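Side-chain contacts in STIL N-terminal domain-containing protein (Trichoplax adhaerens, PDB 5OI9), which probably takes part in centriole assembly, as STIL proteins that bind CEP85 do, this chain being the N-terminal domain: residues 271-274 and 275-279; 150-153 and 154-158; 207-210 and 211-214. One frame throughout, in Å; residues are numbered along the deposited sequence.

In the fold
Interactions 1 and 2 lie with their centres 12 Å apart and touch: Arg278 of helix 270-281 reaches Asp158 O, and more weakly Ser156 O, in the segment just after helix 139-155, so that two helices are tied where one of them stops. Interaction 1 is wholly buried, and its chief side-chain contact is methylene and selenium against an indole. Interaction 2 is only partly buried, mixing hydrogen bonds at the last turn of a helix with lysine and leucine chains on its outer side. Interaction 3 stands apart at the surface, its centre 22 Å from that of interaction 1, and is marked by an arginine that folds back and binds a loop carbonyl.

Interaction 1: 271-274 and 275-279; sequences YVWS and ACMRY
Trp273 and Met277, a selenomethionine one helical turn on, meet with the selenomethionine chain laid over a face of the indole. The touching atom is Met277 CG, which lies 3.5 Å from the centroid of the Trp273 six-membered ring and 16° off its normal, the geometry of a CH-pi contact. Its nearest ring atom is Trp273 CE2, 3.4 Å from Met277 CG. Further along, Met277 SE approaches the five-membered ring of Trp273 obliquely, 4.5 Å from the centroid and 38° off the normal, a Met-aromatic contact with selenium in place of sulfur. The chain then bends so that Met277 CE comes within 3.9 Å of Trp273 CZ2. On the tryptophan side, chi1 of 176° sets CG opposite the backbone N and beside the carbonyl carbon, which carries the indole toward the C-terminal end of the helix, where Met277 CG lies over its face.

The same two residues are joined in the backbone: Met277 N donates to Trp273 O at 2.9 Å, within an unbroken run of helical bonds. Another pair on the same spacing, Val272 CG1 and Cys276 SG, is looser at 4.5 Å; these side chains face strand 296-302, Val272 on Leu298 and Leu300, Cys276 on Phe296. Polar ends are satisfied beyond the two segments: Trp273 NE1 donates to Ala194 O, Ser274 OG bonds Pro270 O, and Arg278 NH2 bonds Asp158 O.

With an alanine at Trp273, Met277 CG and SE would probably lose the surface they rest on and Ala194 O its indole donor, so the Met277 chain would be freer to turn. In this helix of the beta-alpha-beta unit formed with strands 256-264 and 296-302, one indole thus satisfies its buried N-H on a carbonyl while its face packs against an apolar chain.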
loop_
_atom_site.group_PDB
_atom_site.type_symbol
_atom_site.label_atom_id
_atom_site.label_comp_id
_atom_site.label_asym_id
_atom_site.label_seq_id
_atom_site.Cartn_x
_atom_site.Cartn_y
_atom_site.Cartn_z
ATOM N N TYR A 271 4.238 -6.977 -2.807
ATOM C CA TYR A 271 3.301 -7.743 -1.993
ATOM C C TYR A 271 4.023 -8.579 -0.942
ATOM O O TYR A 271 3.484 -8.797 0.149
ATOM C CB TYR A 271 2.441 -8.640 -2.884
ATOM C CG TYR A 271 1.427 -9.474 -2.130
ATOM C CD1 TYR A 271 0.178 -8.959 -1.810
ATOM C CD2 TYR A 271 1.718 -10.778 -1.744
ATOM C CE1 TYR A 271 -0.751 -9.713 -1.123
ATOM C CE2 TYR A 271 0.793 -11.540 -1.059
ATOM C CZ TYR A 271 -0.441 -11.003 -0.750
ATOM O OH TYR A 271 -1.368 -11.757 -0.070
ATOM N N VAL A 272 5.229 -9.060 -1.251
ATOM C CA VAL A 272 5.983 -9.864 -0.293
ATOM C C VAL A 272 6.372 -9.022 0.915
ATOM O O VAL A 272 6.171 -9.425 2.067
ATOM C CB VAL A 272 7.220 -10.483 -0.968
ATOM C CG1 VAL A 272 8.058 -11.240 0.052
ATOM C CG2 VAL A 272 6.797 -11.398 -2.107
ATOM N N TRP A 273 6.946 -7.844 0.666
ATOM C CA TRP A 273 7.251 -6.912 1.746
ATOM C C TRP A 273 5.998 -6.555 2.536
ATOM O O TRP A 273 6.046 -6.432 3.766
ATOM C CB TRP A 273 7.904 -5.659 1.169
ATOM C CG TRP A 273 8.197 -4.578 2.163
ATOM C CD1 TRP A 273 9.321 -4.444 2.925
ATOM C CD2 TRP A 273 7.362 -3.456 2.480
ATOM N NE1 TRP A 273 9.233 -3.316 3.705
ATOM C CE2 TRP A 273 8.042 -2.691 3.448
ATOM C CE3 TRP A 273 6.106 -3.027 2.041
ATOM C CZ2 TRP A 273 7.508 -1.520 3.985
ATOM C CZ3 TRP A 273 5.576 -1.865 2.578
ATOM C CH2 TRP A 273 6.276 -1.127 3.539
ATOM N N SER A 274 4.863 -6.403 1.846
ATOM C CA SER A 274 3.618 -6.062 2.527
ATOM C C SER A 274 3.189 -7.169 3.480
ATOM O O SER A 274 2.710 -6.895 4.587
ATOM C CB SER A 274 2.521 -5.779 1.502
ATOM O OG SER A 274 2.871 -4.688 0.665
ATOM N N ALA A 275 3.357 -8.430 3.067
ATOM C CA ALA A 275 3.037 -9.542 3.955
ATOM C C ALA A 275 3.977 -9.575 5.154
ATOM O O ALA A 275 3.538 -9.819 6.285
ATOM C CB ALA A 275 3.090 -10.858 3.182
ATOM N N CYS A 276 5.270 -9.322 4.928
ATOM C CA CYS A 276 6.229 -9.272 6.029
ATOM C C CYS A 276 5.859 -8.188 7.036
ATOM O O CYS A 276 5.857 -8.426 8.249
ATOM C CB CYS A 276 7.640 -9.033 5.490
ATOM S SG CYS A 276 8.293 -10.362 4.456
HETATM N N MSE A 277 5.550 -6.988 6.547
HETATM C CA MSE A 277 5.162 -5.875 7.409
HETATM C C MSE A 277 3.917 -6.204 8.210
HETATM O O MSE A 277 3.847 -5.956 9.415
HETATM C CB MSE A 277 4.921 -4.614 6.578
HETATM C CG MSE A 277 6.178 -4.065 5.949
HETATM SE SE MSE A 277 7.485 -3.537 7.286
HETATM C CE MSE A 277 6.671 -1.843 7.781
ATOM N N ARG A 278 2.930 -6.769 7.515
ATOM C CA ARG A 278 1.686 -7.158 8.166
ATOM C C ARG A 278 1.937 -8.166 9.283
ATOM O O ARG A 278 1.344 -8.065 10.364
ATOM C CB ARG A 278 0.726 -7.728 7.128
ATOM C CG ARG A 278 -0.598 -8.163 7.692
ATOM C CD ARG A 278 -1.416 -6.980 8.183
ATOM N NE ARG A 278 -2.660 -7.451 8.778
ATOM C CZ ARG A 278 -3.739 -7.773 8.077
ATOM N NH1 ARG A 278 -3.729 -7.661 6.755
ATOM N NH2 ARG A 278 -4.830 -8.203 8.696
ATOM N N TYR A 279 2.813 -9.144 9.040
ATOM C CA TYR A 279 3.142 -10.122 10.076
ATOM C C TYR A 279 3.852 -9.462 11.253
ATOM O O TYR A 279 3.548 -9.757 12.416
ATOM C CB TYR A 279 4.002 -11.239 9.482
ATOM C CG TYR A 279 4.437 -12.298 10.473
ATOM C CD1 TYR A 279 3.537 -13.245 10.950
ATOM C CD2 TYR A 279 5.751 -12.363 10.917
ATOM C CE1 TYR A 279 3.932 -14.221 11.848
ATOM C CE2 TYR A 279 6.158 -13.337 11.813
ATOM C CZ TYR A 279 5.244 -14.261 12.279
ATOM O OH TYR A 279 5.644 -15.228 13.176
#

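Interaction 2: 150-153 and 154-158; sequences TKNL and KLSCD
Asn152 O is the acceptor of two amides at the end of the helix. Ser156 N donates to it at 2.8 Å with an N-H...O angle of 136°, while the bond from Leu155 N to Asn152 O is weak at 3.3 Å. Leu155 N also makes a weak bond to Lys151 O, so its hydrogen is shared between two carbonyls. Upstream the usual spacing holds, with Lys154 N bonded to Thr150 O at 2.9 Å. The split at Leu155 is consistent with a change in the last turn, before the chain leaves helical geometry at Ser156, whose psi of 144° is extended.

Ser156 then begins an ST turn: its OG accepts from Asp158 N at 3.2 Å and helps to define the path of the departing chain. Ser156 CB faces back to the helix, 3.0 Å from Asn152 O and with Asn152 OD1 as a farther neighbour. A water donates to Leu153 O at 3.0 Å and stands beside Ser156 O, but the latter approach is too short to be trusted.

The two lysine chains lie differently. Lys151 is extended as far as CE and bent at the end (chi4 64°), which brings NZ alongside Leu155 CD1 at 3.6 Å, an apolar neighbour that offers the ammonium no acceptor; Lys151 CG also nears this methyl. Lys154 stays straight beyond CG and runs past the Thr150 carbonyl, with CG 3.2 Å from Thr150 O.

Within the fold, this helix end packs beside helix 270-281: Thr150, Leu153 and Lys154 all touch Tyr281, and Leu153 also meets Met165 of a loop. From the same helix Arg278 NH2 donates to Asp158 O, and weakly to Ser156 O, while Arg284 NE, from the loop that follows it, donates to Leu155 O.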
loop_
_atom_site.group_PDB
_atom_site.type_symbol
_atom_site.label_atom_id
_atom_site.label_comp_id
_atom_site.label_asym_id
_atom_site.label_seq_id
_atom_site.Cartn_x
_atom_site.Cartn_y
_atom_site.Cartn_z
ATOM N N THR A 150 -0.285 2.870 10.702
ATOM C CA THR A 150 0.249 1.782 11.518
ATOM C C THR A 150 -0.801 1.205 12.459
ATOM O O THR A 150 -0.718 0.025 12.821
ATOM C CB THR A 150 1.462 2.250 12.322
ATOM O OG1 THR A 150 1.101 3.367 13.139
ATOM C CG2 THR A 150 2.598 2.639 11.399
ATOM N N LYS A 151 -1.780 2.011 12.876
ATOM C CA LYS A 151 -2.857 1.483 13.706
ATOM C C LYS A 151 -3.683 0.458 12.937
ATOM O O LYS A 151 -4.123 -0.549 13.505
ATOM C CB LYS A 151 -3.739 2.624 14.215
ATOM C CG LYS A 151 -4.871 2.192 15.143
ATOM C CD LYS A 151 -5.668 3.399 15.619
ATOM C CE LYS A 151 -6.890 2.997 16.431
ATOM N NZ LYS A 151 -6.524 2.299 17.694
ATOM N N ASN A 152 -3.895 0.691 11.638
ATOM C CA ASN A 152 -4.596 -0.295 10.827
ATOM C C ASN A 152 -3.764 -1.559 10.656
ATOM O O ASN A 152 -4.302 -2.669 10.695
ATOM C CB ASN A 152 -4.959 0.290 9.463
ATOM C CG ASN A 152 -5.595 -0.741 8.542
ATOM O OD1 ASN A 152 -6.728 -1.170 8.761
ATOM N ND2 ASN A 152 -4.864 -1.146 7.509
ATOM N N LEU A 153 -2.449 -1.413 10.472
ATOM C CA LEU A 153 -1.591 -2.590 10.348
ATOM C C LEU A 153 -1.577 -3.414 11.632
ATOM O O LEU A 153 -1.498 -4.647 11.579
ATOM C CB LEU A 153 -0.172 -2.174 9.966
ATOM C CG LEU A 153 0.028 -1.637 8.547
ATOM C CD1 LEU A 153 1.502 -1.360 8.287
ATOM C CD2 LEU A 153 -0.526 -2.617 7.523
ATOM N N LYS A 154 -1.660 -2.756 12.790
ATOM C CA LYS A 154 -1.650 -3.484 14.056
ATOM C C LYS A 154 -2.965 -4.212 14.306
ATOM O O LYS A 154 -2.967 -5.294 14.908
ATOM C CB LYS A 154 -1.362 -2.534 15.218
ATOM C CG LYS A 154 0.026 -1.913 15.212
ATOM C CD LYS A 154 0.151 -0.840 16.290
ATOM C CE LYS A 154 1.508 -0.162 16.231
ATOM N NZ LYS A 154 1.655 0.860 17.297
ATOM N N LEU A 155 -4.084 -3.651 13.850
ATOM C CA LEU A 155 -5.398 -4.117 14.271
ATOM C C LEU A 155 -6.214 -4.784 13.172
ATOM O O LEU A 155 -7.262 -5.365 13.478
ATOM C CB LEU A 155 -6.210 -2.949 14.854
ATOM C CG LEU A 155 -5.612 -2.285 16.097
ATOM C CD1 LEU A 155 -6.455 -1.093 16.538
ATOM C CD2 LEU A 155 -5.475 -3.294 17.225
ATOM N N SER A 156 -5.781 -4.719 11.916
ATOM C CA SER A 156 -6.566 -5.288 10.829
ATOM C C SER A 156 -6.664 -6.803 10.955
ATOM O O SER A 156 -5.718 -7.471 11.382
ATOM C CB SER A 156 -5.951 -4.925 9.478
ATOM O OG SER A 156 -6.636 -5.569 8.419
ATOM N N CYS A 157 -7.821 -7.343 10.575
ATOM C CA CYS A 157 -8.044 -8.783 10.523
ATOM C C CYS A 157 -8.206 -9.294 9.096
ATOM O O CYS A 157 -8.563 -10.461 8.904
ATOM C CB CYS A 157 -9.278 -9.162 11.349
ATOM S SG CYS A 157 -9.177 -8.786 13.117
ATOM N N ASP A 158 -7.951 -8.456 8.096
ATOM C CA ASP A 158 -8.216 -8.785 6.702
ATOM C C ASP A 158 -6.967 -9.324 6.015
ATOM O O ASP A 158 -5.863 -9.310 6.564
ATOM C CB ASP A 158 -8.737 -7.556 5.950
ATOM C CG ASP A 158 -10.088 -7.092 6.456
ATOM O OD1 ASP A 158 -10.848 -7.931 6.987
ATOM O OD2 ASP A 158 -10.391 -5.888 6.319
HETATM O O HOH W 1 -3.362 -6.937 11.653
#

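Interaction 3: 207-210 and 211-214; sequences VPTA and LARS
The backbone of 207-210 turns tightly before it enters the helix at Ala210. Pro208 is the centre of an inverse gamma turn, in which Thr209 N bonds Val207 O at 2.7 Å, and Thr209 holds the N-cap position. The first helical bonds follow: Arg213 N to Thr209 O at 2.9 Å and Ser214 N to Ala210 O at 3.0 Å.

Arg213 folds back over this start, its chain bent at chi3 (-88°). It grips Pro208 O side-on with two nitrogens, NE at 2.9 Å and NH2 at 3.2 Å, the oxygen lying close to the guanidinium plane. One face of the guanidinium rests over Thr209 O and Ala210 CA. Ala212 CB packs against Val207 O at 3.5 Å, with Ile206 as a further neighbour. Ser214 OG, at 2.9 Å, donates back to Leu211 O within the helix. The end of the Leu211 side chain leads away from 207-210, onto Leu243 and Leu245 of strand 241-245, while Thr209 and Val207 touch Leu242.

Together they form a helix N-terminus preceded by a proline-centred gamma turn, joining the surface helix 210-216 to the edge strand of a mixed sheet.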
loop_
_atom_site.group_PDB
_atom_site.type_symbol
_atom_site.label_atom_id
_atom_site.label_comp_id
_atom_site.label_asym_id
_atom_site.label_seq_id
_atom_site.Cartn_x
_atom_site.Cartn_y
_atom_site.Cartn_z
ATOM N N VAL A 207 4.595 -30.052 6.455
ATOM C CA VAL A 207 3.577 -31.097 6.615
ATOM C C VAL A 207 2.659 -31.088 5.398
ATOM O O VAL A 207 2.108 -30.025 5.045
ATOM C CB VAL A 207 2.776 -30.874 7.909
ATOM C CG1 VAL A 207 1.826 -32.035 8.161
ATOM C CG2 VAL A 207 3.715 -30.678 9.088
ATOM N N PRO A 208 2.457 -32.219 4.718
ATOM C CA PRO A 208 1.702 -32.225 3.450
ATOM C C PRO A 208 0.190 -32.169 3.651
ATOM O O PRO A 208 -0.556 -33.064 3.244
ATOM C CB PRO A 208 2.164 -33.538 2.806
ATOM C CG PRO A 208 2.453 -34.430 3.961
ATOM C CD PRO A 208 3.008 -33.547 5.046
ATOM N N THR A 209 -0.279 -31.091 4.275
ATOM C CA THR A 209 -1.711 -30.849 4.377
ATOM C C THR A 209 -2.276 -30.468 3.007
ATOM O O THR A 209 -1.549 -30.291 2.025
ATOM C CB THR A 209 -1.999 -29.756 5.403
ATOM O OG1 THR A 209 -1.381 -28.532 4.983
ATOM C CG2 THR A 209 -1.456 -30.147 6.767
ATOM N N ALA A 210 -3.603 -30.330 2.950
ATOM C CA ALA A 210 -4.260 -30.025 1.681
ATOM C C ALA A 210 -3.813 -28.673 1.133
ATOM O O ALA A 210 -3.627 -28.519 -0.079
ATOM C CB ALA A 210 -5.778 -30.058 1.854
ATOM N N LEU A 211 -3.629 -27.685 2.010
ATOM C CA LEU A 211 -3.162 -26.376 1.563
ATOM C C LEU A 211 -1.741 -26.455 1.016
ATOM O O LEU A 211 -1.444 -25.887 -0.042
ATOM C CB LEU A 211 -3.244 -25.370 2.711
ATOM C CG LEU A 211 -2.683 -23.979 2.417
ATOM C CD1 LEU A 211 -3.454 -23.316 1.285
ATOM C CD2 LEU A 211 -2.704 -23.114 3.666
ATOM N N ALA A 212 -0.851 -27.156 1.723
ATOM C CA ALA A 212 0.517 -27.324 1.242
ATOM C C ALA A 212 0.558 -28.063 -0.088
ATOM O O ALA A 212 1.396 -27.759 -0.945
ATOM C CB ALA A 212 1.357 -28.062 2.284
ATOM N N ARG A 213 -0.342 -29.030 -0.284
ATOM C CA ARG A 213 -0.343 -29.797 -1.528
ATOM C C ARG A 213 -0.861 -28.968 -2.697
ATOM O O ARG A 213 -0.381 -29.112 -3.828
ATOM C CB ARG A 213 -1.176 -31.069 -1.360
ATOM C CG ARG A 213 -0.374 -32.271 -0.887
ATOM C CD ARG A 213 -1.245 -33.508 -0.683
ATOM N NE ARG A 213 -1.802 -33.570 0.664
ATOM C CZ ARG A 213 -3.098 -33.507 0.947
ATOM N NH1 ARG A 213 -3.990 -33.393 -0.029
ATOM N NH2 ARG A 213 -3.503 -33.569 2.207
ATOM N N SER A 214 -1.839 -28.094 -2.448
ATOM C CA SER A 214 -2.370 -27.271 -3.531
ATOM C C SER A 214 -1.404 -26.158 -3.918
ATOM O O SER A 214 -1.394 -25.726 -5.077
ATOM C CB SER A 214 -3.727 -26.686 -3.133
ATOM O OG SER A 214 -3.605 -25.830 -2.013
#